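Local coordinates for lipolytic protein G-D-S-L family (Chitinophaga pinensis, PDB 4Q7Q) that is of unknown function but probably hydrolyses ester bonds, like other GDSL lipases and acylhydrolases, at residues V125-Q131 with I173-Y179. Sequence-based numbering, arbitrary orientation.
Sequences VLITPMQ and IPVVDLY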
ATOM      1  N   VAL A 125     -13.521  -4.966  -2.973  1.00 18.94           N
ATOM      2  CA  VAL A 125     -13.186  -3.661  -2.426  1.00 19.07           C
ATOM      3  C   VAL A 125     -11.807  -3.259  -2.939  1.00 19.10           C
ATOM      4  O   VAL A 125     -10.880  -4.065  -2.926  1.00 19.28           O
ATOM      5  CB  VAL A 125     -13.169  -3.707  -0.878  1.00 20.85           C
ATOM      6  CG1 VAL A 125     -12.659  -2.399  -0.296  1.00 22.42           C
ATOM      7  CG2 VAL A 125     -14.550  -4.027  -0.339  1.00 21.97           C
ATOM      8  N   LEU A 126     -11.679  -2.022  -3.417  1.00 18.02           N
ATOM      9  CA  LEU A 126     -10.379  -1.495  -3.814  1.00 17.67           C
ATOM     10  C   LEU A 126      -9.865  -0.548  -2.738  1.00 18.02           C
ATOM     11  O   LEU A 126     -10.646   0.126  -2.068  1.00 19.21           O
ATOM     12  CB  LEU A 126     -10.473  -0.759  -5.153  1.00 18.74           C
ATOM     13  CG  LEU A 126     -11.190  -1.489  -6.292  1.00 18.73           C
ATOM     14  CD1 LEU A 126     -11.183  -0.628  -7.544  1.00 20.34           C
ATOM     15  CD2 LEU A 126     -10.574  -2.861  -6.557  1.00 19.56           C
ATOM     16  N   ILE A 127      -8.549  -0.508  -2.573  1.00 16.99           N
ATOM     17  CA  ILE A 127      -7.922   0.366  -1.589  1.00 17.43           C
ATOM     18  C   ILE A 127      -6.893   1.247  -2.284  1.00 17.71           C
ATOM     19  O   ILE A 127      -5.990   0.732  -2.937  1.00 18.47           O
ATOM     20  CB  ILE A 127      -7.224  -0.457  -0.494  1.00 16.49           C
ATOM     21  CG1 ILE A 127      -8.201  -1.473   0.107  1.00 16.36           C
ATOM     22  CG2 ILE A 127      -6.614   0.451   0.566  1.00 17.67           C
ATOM     23  CD1 ILE A 127      -7.617  -2.271   1.239  1.00 17.37           C
ATOM     24  N   THR A 128      -7.027   2.566  -2.169  1.00 17.03           N
ATOM     25  CA  THR A 128      -6.045   3.459  -2.794  1.00 17.39           C
ATOM     26  C   THR A 128      -4.698   3.394  -2.088  1.00 17.82           C
ATOM     27  O   THR A 128      -4.631   3.092  -0.899  1.00 17.54           O
ATOM     28  CB  THR A 128      -6.490   4.935  -2.791  1.00 18.25           C
ATOM     29  OG1 THR A 128      -6.506   5.421  -1.444  1.00 20.05           O
ATOM     30  CG2 THR A 128      -7.864   5.101  -3.424  1.00 19.20           C
ATOM     31  N   PRO A 129      -3.616   3.682  -2.820  1.00 17.35           N
ATOM     32  CA  PRO A 129      -2.335   3.743  -2.117  1.00 16.53           C
ATOM     33  C   PRO A 129      -2.345   4.804  -1.024  1.00 16.26           C
ATOM     34  O   PRO A 129      -2.987   5.850  -1.147  1.00 19.04           O
ATOM     35  CB  PRO A 129      -1.348   4.142  -3.218  1.00 17.94           C
ATOM     36  CG  PRO A 129      -1.968   3.667  -4.477  1.00 19.21           C
ATOM     37  CD  PRO A 129      -3.461   3.814  -4.279  1.00 18.46           C
HETATM   38  N   MSE A 130      -1.644   4.512   0.060  1.00 16.34           N
HETATM   39  CA  MSE A 130      -1.417   5.500   1.097  1.00 15.97           C
HETATM   40  C   MSE A 130      -0.327   6.453   0.631  1.00 14.53           C
HETATM   41  O   MSE A 130       0.538   6.085  -0.159  1.00 15.00           O
HETATM   42  CB  MSE A 130      -0.979   4.799   2.382  1.00 16.46           C
HETATM   43  CG  MSE A 130      -0.932   5.714   3.596  1.00 18.59           C
HETATM   44 SE   MSE A 130      -0.733   4.773   5.302  0.83 25.02          SE
HETATM   45  CE  MSE A 130       1.183   4.433   5.204  1.00 22.91           C
ATOM     46  N   GLN A 131      -0.354   7.684   1.126  1.00 14.04           N
ATOM     47  CA  GLN A 131       0.788   8.561   0.913  1.00 14.55           C
ATOM     48  C   GLN A 131       2.028   7.931   1.538  1.00 15.48           C
ATOM     49  O   GLN A 131       1.942   7.056   2.413  1.00 15.83           O
ATOM     50  CB  GLN A 131       0.515   9.959   1.461  1.00 16.68           C
ATOM     51  CG  GLN A 131      -0.601  10.644   0.695  1.00 17.59           C
ATOM     52  CD  GLN A 131      -0.825  12.078   1.106  1.00 19.77           C
ATOM     53  OE1 GLN A 131       0.105  12.892   1.123  1.00 21.24           O
ATOM     54  NE2 GLN A 131      -2.069  12.407   1.419  1.00 22.93           N
ATOM     55  N   ILE A 173     -17.965  -0.260  -7.271  1.00 29.15           N
ATOM     56  CA  ILE A 173     -17.218  -1.032  -6.291  1.00 28.11           C
ATOM     57  C   ILE A 173     -16.708  -0.072  -5.225  1.00 26.74           C
ATOM     58  O   ILE A 173     -16.126   0.956  -5.549  1.00 26.26           O
ATOM     59  CB  ILE A 173     -16.007  -1.731  -6.953  1.00 29.57           C
ATOM     60  CG1 ILE A 173     -16.484  -2.892  -7.829  1.00 33.40           C
ATOM     61  CG2 ILE A 173     -15.012  -2.210  -5.909  1.00 29.69           C
ATOM     62  CD1 ILE A 173     -17.309  -3.905  -7.085  1.00 36.63           C
ATOM     63  N   PRO A 174     -16.930  -0.400  -3.944  1.00 24.66           N
ATOM     64  CA  PRO A 174     -16.461   0.501  -2.885  1.00 23.65           C
ATOM     65  C   PRO A 174     -14.941   0.646  -2.874  1.00 22.31           C
ATOM     66  O   PRO A 174     -14.214  -0.306  -3.175  1.00 22.31           O
ATOM     67  CB  PRO A 174     -16.914  -0.197  -1.603  1.00 24.69           C
ATOM     68  CG  PRO A 174     -17.958  -1.181  -2.025  1.00 24.93           C
ATOM     69  CD  PRO A 174     -17.593  -1.597  -3.407  1.00 24.14           C
ATOM     70  N   VAL A 175     -14.479   1.841  -2.524  1.00 21.00           N
ATOM     71  CA  VAL A 175     -13.058   2.132  -2.445  1.00 21.10           C
ATOM     72  C   VAL A 175     -12.710   2.698  -1.071  1.00 20.43           C
ATOM     73  O   VAL A 175     -13.348   3.637  -0.593  1.00 24.24           O
ATOM     74  CB  VAL A 175     -12.632   3.148  -3.526  1.00 20.41           C
ATOM     75  CG1 VAL A 175     -11.160   3.476  -3.388  1.00 20.31           C
ATOM     76  CG2 VAL A 175     -12.933   2.612  -4.913  1.00 21.17           C
ATOM     77  N   VAL A 176     -11.724   2.097  -0.417  1.00 19.64           N
ATOM     78  CA  VAL A 176     -11.149   2.678   0.785  1.00 18.82           C
ATOM     79  C   VAL A 176     -10.106   3.685   0.333  1.00 18.91           C
ATOM     80  O   VAL A 176      -9.075   3.309  -0.221  1.00 17.67           O
ATOM     81  CB  VAL A 176     -10.480   1.608   1.657  1.00 20.16           C
ATOM     82  CG1 VAL A 176      -9.806   2.253   2.868  1.00 20.13           C
ATOM     83  CG2 VAL A 176     -11.502   0.570   2.089  1.00 21.22           C
ATOM     84  N   ASP A 177     -10.375   4.967   0.559  1.00 19.55           N
ATOM     85  CA  ASP A 177      -9.469   6.014   0.086  1.00 19.93           C
ATOM     86  C   ASP A 177      -8.450   6.362   1.163  1.00 18.53           C
ATOM     87  O   ASP A 177      -8.653   7.293   1.945  1.00 20.29           O
ATOM     88  CB  ASP A 177     -10.242   7.266  -0.333  1.00 21.15           C
ATOM     89  CG  ASP A 177      -9.398   8.238  -1.149  1.00 22.06           C
ATOM     90  OD1 ASP A 177      -8.169   8.056  -1.223  1.00 25.42           O
ATOM     91  OD2 ASP A 177      -9.975   9.193  -1.721  1.00 24.57           O
ATOM     92  N   LEU A 178      -7.351   5.619   1.205  1.00 17.79           N
ATOM     93  CA  LEU A 178      -6.279   5.947   2.141  1.00 15.98           C
ATOM     94  C   LEU A 178      -5.535   7.220   1.743  1.00 17.04           C
ATOM     95  O   LEU A 178      -5.079   7.966   2.606  1.00 17.95           O
ATOM     96  CB  LEU A 178      -5.280   4.798   2.274  1.00 16.93           C
ATOM     97  CG  LEU A 178      -5.860   3.453   2.712  1.00 16.51           C
ATOM     98  CD1 LEU A 178      -4.749   2.432   2.764  1.00 16.48           C
ATOM     99  CD2 LEU A 178      -6.565   3.585   4.061  1.00 18.85           C
ATOM    100  N   TYR A 179      -5.403   7.456   0.441  1.00 16.71           N
ATOM    101  CA  TYR A 179      -4.635   8.601  -0.031  1.00 16.91           C
ATOM    102  C   TYR A 179      -5.187   9.898   0.552  1.00 18.33           C
ATOM    103  O   TYR A 179      -4.433  10.754   1.017  1.00 19.31           O
ATOM    104  CB  TYR A 179      -4.602   8.691  -1.566  1.00 17.07           C
ATOM    105  CG  TYR A 179      -3.582   9.713  -1.996  1.00 17.87           C
ATOM    106  CD1 TYR A 179      -3.892  11.066  -1.982  1.00 20.24           C
ATOM    107  CD2 TYR A 179      -2.291   9.338  -2.347  1.00 17.95           C
ATOM    108  CE1 TYR A 179      -2.967  12.016  -2.310  1.00 21.03           C
ATOM    109  CE2 TYR A 179      -1.347  10.299  -2.698  1.00 18.17           C
ATOM    110  CZ  TYR A 179      -1.700  11.634  -2.675  1.00 19.99           C
ATOM    111  OH  TYR A 179      -0.789  12.606  -2.995  1.00 20.73           O
TER
HETATM  112  O   HOH W   1      -2.442   8.747   2.814  1.00 19.61           O
HETATM  113  O   HOH W   2       1.606  12.711  -1.138  1.00 21.05           O
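Gln131 lies across one face of the Tyr179 ring, its CG displaced toward the rim near CE2 and 3.6 Å from the ring centroid, in a CH-pi contact. The amide plane stacks on the ring, tilted 18° from it, and NE2 gives a nearly straight hydrogen bond of 2.9 Å to Tyr179 O, which lies close to the amide plane. At the other end OE1 accepts from a water that also bonds Tyr179 OH. With an alanine here instead of Tyr179, Gln131 CG would probably lose its aromatic platform and the bridging water one partner. Pro129 O comes to the ring edge near its plane and lies 3.3 Å from Tyr179 CB. Thr128 points across to segment 173-179: with chi1 at 68°, OG1 stands between its backbone N and carbonyl carbon and accepts from Tyr179 N at 3.0 Å (172°), while CG2 packs on Val175 CG1. These loops continue the last two strands of the five-stranded parallel sheet of an SGNH-type alpha/beta fold, strand 175-176 being its edge. There Leu126 N bonds Pro174 O, Leu126 O takes Val176 N at 2.8 Å, and Thr128 N reaches Val176 O. On the side of the sheet that carries Ile127 and Val176, Leu178 CD1 presses tightly on Ile127 CG2, 3.5 Å away; both side chains touch Phe77.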